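Local coordinates for protein protease (Helicobacter pylori, PDB 5EUF) that probably cleaves the cytoplasmic domain of human junctional adhesion molecule A as a zinc-dependent M16 family peptidase, weakening the gastric epithelial barrier, at residues B[86-91]-B[303-308]; B[149-154]-B[161-166]. One frame throughout, in Å; residues are numbered along the deposited sequence.

Contact 1. Residues B[86-91]-B[303-308]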
ATOM      1  N   THR B  86       4.186  -0.650  21.022  1.00 26.01           N
ATOM      2  CA  THR B  86       3.127  -0.596  20.027  1.00 29.17           C
ATOM      3  C   THR B  86       3.321  -1.718  19.016  1.00 26.57           C
ATOM      4  O   THR B  86       4.433  -1.955  18.544  1.00 22.19           O
ATOM      5  CB  THR B  86       3.098   0.758  19.300  1.00 31.79           C
ATOM      6  OG1 THR B  86       4.371   0.999  18.689  1.00 61.05           O
ATOM      7  CG2 THR B  86       2.803   1.879  20.278  1.00 24.82           C
ATOM      8  N   SER B  87       2.243  -2.421  18.698  1.00 13.42           N
ATOM      9  CA  SER B  87       2.306  -3.460  17.682  1.00 24.46           C
ATOM     10  C   SER B  87       1.310  -3.162  16.575  1.00 30.56           C
ATOM     11  O   SER B  87       0.856  -2.027  16.423  1.00 41.71           O
ATOM     12  CB  SER B  87       2.040  -4.838  18.291  1.00 26.62           C
ATOM     13  OG  SER B  87       0.766  -4.886  18.908  1.00 29.12           O
ATOM     14  N   PHE B  88       0.972  -4.186  15.803  1.00 23.85           N
ATOM     15  CA  PHE B  88       0.028  -4.033  14.709  1.00 22.75           C
ATOM     16  C   PHE B  88      -1.368  -3.663  15.199  1.00 31.20           C
ATOM     17  O   PHE B  88      -2.074  -2.886  14.555  1.00 29.56           O
ATOM     18  CB  PHE B  88      -0.044  -5.321  13.891  1.00 19.61           C
ATOM     19  CG  PHE B  88       1.200  -5.615  13.109  1.00 23.87           C
ATOM     20  CD1 PHE B  88       2.260  -6.284  13.694  1.00 13.42           C
ATOM     21  CD2 PHE B  88       1.305  -5.229  11.782  1.00 20.32           C
ATOM     22  CE1 PHE B  88       3.406  -6.558  12.973  1.00 18.10           C
ATOM     23  CE2 PHE B  88       2.448  -5.502  11.055  1.00 17.62           C
ATOM     24  CZ  PHE B  88       3.499  -6.166  11.651  1.00 13.81           C
ATOM     25  N   ASP B  89      -1.757  -4.215  16.345  1.00 32.37           N
ATOM     26  CA  ASP B  89      -3.149  -4.159  16.779  1.00 31.94           C
ATOM     27  C   ASP B  89      -3.370  -3.412  18.088  1.00 26.16           C
ATOM     28  O   ASP B  89      -4.442  -2.851  18.313  1.00 34.27           O
ATOM     29  CB  ASP B  89      -3.701  -5.579  16.917  1.00 20.18           C
ATOM     30  CG  ASP B  89      -3.501  -6.402  15.663  1.00 13.38           C
ATOM     31  OD1 ASP B  89      -3.623  -5.840  14.557  1.00 15.45           O
ATOM     32  OD2 ASP B  89      -3.220  -7.612  15.783  1.00 32.54           O
ATOM     33  N   ILE B  90      -2.360  -3.407  18.949  1.00 27.27           N
ATOM     34  CA  ILE B  90      -2.534  -2.905  20.307  1.00 22.20           C
ATOM     35  C   ILE B  90      -1.379  -2.008  20.754  1.00 17.77           C
ATOM     36  O   ILE B  90      -0.211  -2.313  20.512  1.00 26.23           O
ATOM     37  CB  ILE B  90      -2.695  -4.086  21.300  1.00 43.08           C
ATOM     38  CG1 ILE B  90      -2.637  -3.606  22.751  1.00 45.92           C
ATOM     39  CG2 ILE B  90      -1.631  -5.147  21.055  1.00 40.46           C
ATOM     40  CD1 ILE B  90      -2.565  -4.739  23.758  1.00 44.26           C
ATOM     41  N   THR B  91      -1.722  -0.886  21.380  1.00 25.99           N
ATOM     42  CA  THR B  91      -0.742  -0.041  22.060  1.00 25.61           C
ATOM     43  C   THR B  91      -0.828  -0.295  23.564  1.00 21.36           C
ATOM     44  O   THR B  91      -1.916  -0.259  24.140  1.00 19.57           O
ATOM     45  CB  THR B  91      -0.969   1.455  21.775  1.00 19.54           C
ATOM     46  OG1 THR B  91      -0.813   1.708  20.374  1.00 16.29           O
ATOM     47  CG2 THR B  91       0.030   2.298  22.546  1.00 23.81           C
HETATM   48  N   MSE B 303       2.580 -15.440  14.470  1.00 30.92           N
HETATM   49  CA  MSE B 303       2.038 -14.146  14.840  1.00 26.52           C
HETATM   50  C   MSE B 303       0.530 -14.263  14.962  1.00 42.62           C
HETATM   51  O   MSE B 303      -0.142 -14.725  14.039  1.00 58.06           O
HETATM   52  CB  MSE B 303       2.422 -13.093  13.806  1.00 29.55           C
HETATM   53  CG  MSE B 303       3.885 -13.152  13.413  1.00 15.56           C
HETATM   54 SE   MSE B 303       4.649 -11.380  13.272  0.54 32.76          SE
HETATM   55  CE  MSE B 303       6.532 -11.861  13.400  1.00100.24           C
ATOM     56  N   GLN B 304      -0.003 -13.871  16.110  1.00 16.01           N
ATOM     57  CA  GLN B 304      -1.439 -13.959  16.314  1.00 37.62           C
ATOM     58  C   GLN B 304      -2.048 -12.578  16.145  1.00 28.01           C
ATOM     59  O   GLN B 304      -2.529 -11.968  17.103  1.00 20.98           O
ATOM     60  CB  GLN B 304      -1.760 -14.546  17.688  1.00 42.69           C
ATOM     61  CG  GLN B 304      -3.069 -15.316  17.734  1.00 34.54           C
ATOM     62  CD  GLN B 304      -3.238 -16.097  19.018  1.00 42.04           C
ATOM     63  OE1 GLN B 304      -2.268 -16.368  19.726  1.00 51.54           O
ATOM     64  NE2 GLN B 304      -4.475 -16.463  19.330  1.00 50.77           N
ATOM     65  N   LEU B 305      -2.002 -12.090  14.910  1.00 30.60           N
ATOM     66  CA  LEU B 305      -2.521 -10.775  14.567  1.00 21.53           C
ATOM     67  C   LEU B 305      -4.043 -10.782  14.580  1.00 30.16           C
ATOM     68  O   LEU B 305      -4.668 -11.823  14.368  1.00 27.86           O
ATOM     69  CB  LEU B 305      -2.003 -10.338  13.197  1.00 31.13           C
ATOM     70  CG  LEU B 305      -0.483 -10.266  13.029  1.00 18.00           C
ATOM     71  CD1 LEU B 305      -0.115 -10.107  11.562  1.00 15.30           C
ATOM     72  CD2 LEU B 305       0.081  -9.121  13.847  1.00 15.91           C
ATOM     73  N   GLN B 306      -4.627  -9.614  14.829  1.00 40.14           N
ATOM     74  CA  GLN B 306      -6.075  -9.473  14.941  1.00 17.62           C
ATOM     75  C   GLN B 306      -6.794  -9.904  13.665  1.00 38.25           C
ATOM     76  O   GLN B 306      -7.662 -10.775  13.702  1.00 36.25           O
ATOM     77  CB  GLN B 306      -6.432  -8.030  15.293  1.00 18.23           C
ATOM     78  CG  GLN B 306      -7.917  -7.759  15.404  1.00 19.89           C
ATOM     79  CD  GLN B 306      -8.212  -6.401  16.012  1.00 25.20           C
ATOM     80  OE1 GLN B 306      -7.377  -5.829  16.714  1.00 27.62           O
ATOM     81  NE2 GLN B 306      -9.403  -5.878  15.743  1.00 20.68           N
ATOM     82  N   ASP B 307      -6.428  -9.300  12.537  1.00 37.74           N
ATOM     83  CA  ASP B 307      -7.005  -9.672  11.248  1.00 33.41           C
ATOM     84  C   ASP B 307      -6.251 -10.859  10.654  1.00 32.08           C
ATOM     85  O   ASP B 307      -5.579 -11.583  11.387  1.00 32.21           O
ATOM     86  CB  ASP B 307      -6.990  -8.480  10.292  1.00 32.39           C
ATOM     87  CG  ASP B 307      -7.906  -7.361  10.753  1.00 22.75           C
ATOM     88  OD1 ASP B 307      -8.978  -7.667  11.318  1.00 18.83           O
ATOM     89  OD2 ASP B 307      -7.554  -6.180  10.556  1.00 19.94           O
ATOM     90  N   GLU B 308      -6.364 -11.063   9.342  1.00 32.30           N
ATOM     91  CA  GLU B 308      -5.687 -12.188   8.696  1.00 16.34           C
ATOM     92  C   GLU B 308      -4.193 -12.161   8.997  1.00 21.26           C
ATOM     93  O   GLU B 308      -3.497 -11.201   8.675  1.00 38.54           O
ATOM     94  CB  GLU B 308      -5.914 -12.187   7.186  1.00 16.57           C
ATOM     95  CG  GLU B 308      -5.191 -13.331   6.487  1.00 32.78           C
ATOM     96  CD  GLU B 308      -5.610 -13.509   5.045  1.00 40.19           C
ATOM     97  OE1 GLU B 308      -5.309 -14.579   4.472  1.00 41.64           O
ATOM     98  OE2 GLU B 308      -6.235 -12.584   4.485  1.00 45.47           O
TER

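Contact 2. Residues B[149-154]-B[161-166]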
ATOM      1  N   ARG B 149      10.157  -5.353   4.607  1.00 20.53           N
ATOM      2  CA  ARG B 149       9.963  -5.714   3.205  1.00 22.79           C
ATOM      3  C   ARG B 149       9.091  -6.958   3.044  1.00 24.58           C
ATOM      4  O   ARG B 149       8.462  -7.148   2.000  1.00 22.98           O
ATOM      5  CB  ARG B 149      11.313  -5.932   2.513  1.00 17.23           C
ATOM      6  CG  ARG B 149      12.164  -4.675   2.368  1.00 18.07           C
ATOM      7  CD  ARG B 149      11.561  -3.672   1.390  1.00 24.04           C
ATOM      8  NE  ARG B 149      11.516  -4.179   0.019  1.00 37.93           N
ATOM      9  CZ  ARG B 149      10.418  -4.639  -0.574  1.00 43.72           C
ATOM     10  NH1 ARG B 149       9.264  -4.654   0.078  1.00 39.76           N
ATOM     11  NH2 ARG B 149      10.471  -5.080  -1.824  1.00 45.54           N
ATOM     12  N   PHE B 150       9.048  -7.806   4.067  1.00 26.18           N
ATOM     13  CA  PHE B 150       8.197  -8.990   4.009  1.00 29.80           C
ATOM     14  C   PHE B 150       6.728  -8.595   3.999  1.00 35.09           C
ATOM     15  O   PHE B 150       5.966  -9.028   3.133  1.00 40.48           O
ATOM     16  CB  PHE B 150       8.468  -9.938   5.182  1.00 17.35           C
ATOM     17  CG  PHE B 150       7.512 -11.102   5.246  1.00 22.39           C
ATOM     18  CD1 PHE B 150       7.738 -12.246   4.497  1.00 29.77           C
ATOM     19  CD2 PHE B 150       6.378 -11.046   6.046  1.00 21.44           C
ATOM     20  CE1 PHE B 150       6.854 -13.314   4.549  1.00 30.97           C
ATOM     21  CE2 PHE B 150       5.491 -12.107   6.100  1.00 15.00           C
ATOM     22  CZ  PHE B 150       5.728 -13.242   5.351  1.00 17.11           C
ATOM     23  N   PHE B 151       6.333  -7.775   4.967  1.00 13.86           N
ATOM     24  CA  PHE B 151       4.936  -7.383   5.092  1.00 28.92           C
ATOM     25  C   PHE B 151       4.483  -6.532   3.907  1.00 24.70           C
ATOM     26  O   PHE B 151       3.305  -6.533   3.554  1.00 30.00           O
ATOM     27  CB  PHE B 151       4.704  -6.647   6.412  1.00 15.66           C
ATOM     28  CG  PHE B 151       4.600  -7.562   7.599  1.00 18.81           C
ATOM     29  CD1 PHE B 151       3.405  -8.195   7.899  1.00 18.66           C
ATOM     30  CD2 PHE B 151       5.699  -7.800   8.411  1.00 36.12           C
ATOM     31  CE1 PHE B 151       3.305  -9.045   8.990  1.00 22.00           C
ATOM     32  CE2 PHE B 151       5.606  -8.650   9.504  1.00 21.30           C
ATOM     33  CZ  PHE B 151       4.408  -9.272   9.793  1.00 18.81           C
ATOM     34  N   ASN B 152       5.421  -5.820   3.288  1.00 15.59           N
ATOM     35  CA  ASN B 152       5.135  -5.113   2.042  1.00 25.10           C
ATOM     36  C   ASN B 152       4.712  -6.082   0.945  1.00 28.73           C
ATOM     37  O   ASN B 152       3.871  -5.760   0.103  1.00 15.20           O
ATOM     38  CB  ASN B 152       6.354  -4.314   1.569  1.00 26.80           C
ATOM     39  CG  ASN B 152       6.705  -3.172   2.497  1.00 32.29           C
ATOM     40  OD1 ASN B 152       7.845  -2.705   2.516  1.00 26.37           O
ATOM     41  ND2 ASN B 152       5.727  -2.714   3.271  1.00 30.76           N
ATOM     42  N   THR B 153       5.306  -7.271   0.963  1.00 14.96           N
ATOM     43  CA  THR B 153       5.067  -8.272  -0.069  1.00 27.63           C
ATOM     44  C   THR B 153       3.845  -9.130   0.246  1.00 33.07           C
ATOM     45  O   THR B 153       2.988  -9.341  -0.614  1.00 41.79           O
ATOM     46  CB  THR B 153       6.294  -9.191  -0.246  1.00 19.18           C
ATOM     47  OG1 THR B 153       7.480  -8.395  -0.348  1.00 16.83           O
ATOM     48  CG2 THR B 153       6.151 -10.047  -1.495  1.00 16.17           C
ATOM     49  N   ALA B 154       3.774  -9.617   1.480  1.00 24.81           N
ATOM     50  CA  ALA B 154       2.721 -10.537   1.897  1.00 26.06           C
ATOM     51  C   ALA B 154       1.342  -9.887   1.868  1.00 21.66           C
ATOM     52  O   ALA B 154       0.354 -10.529   1.511  1.00 14.09           O
ATOM     53  CB  ALA B 154       3.020 -11.077   3.289  1.00 24.94           C
ATOM     54  N   HIS B 161       0.294  -4.181   5.507  1.00 23.89           N
ATOM     55  CA  HIS B 161       1.224  -3.914   4.416  1.00 22.82           C
ATOM     56  C   HIS B 161       2.525  -3.312   4.943  1.00 17.69           C
ATOM     57  O   HIS B 161       3.576  -3.427   4.313  1.00 13.99           O
ATOM     58  CB  HIS B 161       0.576  -2.974   3.398  1.00 22.12           C
ATOM     59  CG  HIS B 161       1.420  -2.701   2.192  1.00 31.40           C
ATOM     60  ND1 HIS B 161       1.730  -3.671   1.263  1.00 34.40           N
ATOM     61  CD2 HIS B 161       2.005  -1.561   1.753  1.00 25.93           C
ATOM     62  CE1 HIS B 161       2.474  -3.142   0.308  1.00 35.96           C
ATOM     63  NE2 HIS B 161       2.656  -1.862   0.582  1.00 21.95           N
ATOM     64  N   TRP B 162       2.442  -2.667   6.101  1.00 29.10           N
ATOM     65  CA  TRP B 162       3.614  -2.087   6.745  1.00 26.02           C
ATOM     66  C   TRP B 162       3.654  -2.418   8.237  1.00 28.09           C
ATOM     67  O   TRP B 162       2.617  -2.604   8.878  1.00 29.91           O
ATOM     68  CB  TRP B 162       3.642  -0.569   6.541  1.00 22.87           C
ATOM     69  CG  TRP B 162       2.466   0.151   7.145  1.00 24.62           C
ATOM     70  CD1 TRP B 162       2.376   0.656   8.410  1.00 18.02           C
ATOM     71  CD2 TRP B 162       1.216   0.444   6.508  1.00 25.85           C
ATOM     72  NE1 TRP B 162       1.150   1.243   8.601  1.00 14.68           N
ATOM     73  CE2 TRP B 162       0.418   1.127   7.449  1.00 24.01           C
ATOM     74  CE3 TRP B 162       0.693   0.194   5.235  1.00 14.53           C
ATOM     75  CZ2 TRP B 162      -0.872   1.564   7.157  1.00 28.33           C
ATOM     76  CZ3 TRP B 162      -0.587   0.629   4.947  1.00 20.94           C
ATOM     77  CH2 TRP B 162      -1.355   1.307   5.903  1.00 32.15           C
ATOM     78  N   THR B 163       4.867  -2.496   8.776  1.00 23.36           N
ATOM     79  CA  THR B 163       5.078  -2.712  10.202  1.00 15.36           C
ATOM     80  C   THR B 163       4.912  -1.377  10.937  1.00 23.71           C
ATOM     81  O   THR B 163       4.980  -0.319  10.309  1.00 19.96           O
ATOM     82  CB  THR B 163       6.470  -3.315  10.463  1.00 22.41           C
ATOM     83  OG1 THR B 163       7.474  -2.310  10.280  1.00 27.94           O
ATOM     84  CG2 THR B 163       6.725  -4.476   9.512  1.00 13.47           C
ATOM     85  N   PRO B 164       4.677  -1.413  12.263  1.00 13.90           N
ATOM     86  CA  PRO B 164       4.380  -0.184  13.017  1.00 18.80           C
ATOM     87  C   PRO B 164       5.415   0.952  12.924  1.00 18.62           C
ATOM     88  O   PRO B 164       5.112   2.058  13.370  1.00 14.57           O
ATOM     89  CB  PRO B 164       4.276  -0.683  14.470  1.00 13.29           C
ATOM     90  CG  PRO B 164       4.793  -2.088  14.461  1.00 46.50           C
ATOM     91  CD  PRO B 164       4.496  -2.608  13.102  1.00 12.84           C
ATOM     92  N   ILE B 165       6.593   0.703  12.361  1.00 14.60           N
ATOM     93  CA  ILE B 165       7.587   1.765  12.209  1.00 17.01           C
ATOM     94  C   ILE B 165       7.163   2.750  11.115  1.00 29.78           C
ATOM     95  O   ILE B 165       7.498   3.934  11.170  1.00 46.74           O
ATOM     96  CB  ILE B 165       8.995   1.196  11.888  1.00 30.43           C
ATOM     97  CG1 ILE B 165      10.050   2.307  11.902  1.00 29.17           C
ATOM     98  CG2 ILE B 165       9.008   0.473  10.549  1.00 30.22           C
ATOM     99  CD1 ILE B 165      10.189   3.015  13.233  1.00 25.39           C
ATOM    100  N   GLY B 166       6.411   2.261  10.133  1.00 15.42           N
ATOM    101  CA  GLY B 166       5.927   3.097   9.050  1.00 20.79           C
ATOM    102  C   GLY B 166       6.966   3.388   7.984  1.00 31.64           C
ATOM    103  O   GLY B 166       8.118   2.972   8.092  1.00 52.24           O
TER

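Contact 1. Residues B[86-91]-B[303-308]
The F88 ring meets one methyl of L305 at an oblique angle, with CD2 of L305 3.6 Å from CD1 of F88. Y160 meets the same ring edge-to-face, and the F151 ring of helix 142-154 meets it with planes about 40° apart. The second flat group, the D89 carboxylate, takes the backbone N of Q306 from above its plane, 44° out of it, in a hydrogen bond of 2.6 Å from N of Q306 to OD2 of D89. The Q306 side chain slants across the carboxylate: its CB lies 3.4 Å from CG of D89, while its amide plane is turned 62° from the carboxylate. CG of Q306 is anti to its backbone N (chi1 179°) and the chain runs on extended to its end, where OE1 of Q306 is hydrogen-bonded to NE2 of Q378.

F88 and D89 sit at the tip of the beta hairpin joining strands 81-86 and 91-98. The tip is closed by I90 O, which accepts from both N and OG of S87, the hydroxyl lying 3.2 Å from I90 O in its carbonyl plane, on a lone pair.

The other carboxylate oxygen, OD1 of D89, is hydrogen-bonded to the hydroxyl of Y160. With each oxygen gripped in a buried place, D89 is probably held as the anion, its rotation fixed between the two partners.

Contact 2. Residues B[149-154]-B[161-166]
N152, near the C-terminal end of helix 142-154, bonds to H161 in the loop that folds back against that helix. ND2 of N152 donates to O of H161 at 2.5 Å, with a bent angle of 135° at the hydrogen; the bond is very short, and its exact length is doubtful at this resolution. CA of N152 stands over one face of the H161 imidazole, 4.1 Å from the centroid, in a CH-pi contact. CG of H161 lies anti to its backbone N (chi1 -177°), which sets that face against N152. On the neighbouring residue, F151, CD2 lies 3.6 Å from CG2 of T163, the two side chains crossing at about a right angle.

In the next shell, ND1 of H161 is hydrogen-bonded to O of Y155, just past the helix. NE2 of H161 is hydrogen-bonded to O of V156 of the second subunit, whose own H161 ring meets this one, making the contact part of the dimer interface. On the helix side, the R149 guanidinium has CB of N152 at its edge, in plane, and NH1 of R149 gives a weak bond to OD1 of N152. T163 opens a type I beta turn that ends at G166, with N of G166 3.0 Å from O of T163.

The centres of contacts 1 and 2 lie 13 Å apart, and F88 joins them: its CE2 is 3.6 Å from O of W162 and its CZ 3.7 Å from CZ of F151. Along the chain the order is 86-91, 149-154, 161-166 and 303-308, so both segments of contact 2 fall between those of contact 1. Contact 1 brings the hairpin of the six-stranded sheet against the loop between strands 295-302 and 309-317 of the five-stranded sheet, joining the two halves of the M16 fold. Helix 142-154 is shared: F88 and M303 of contact 1 pack on its Y147, while contact 2 reaches the second subunit through H161.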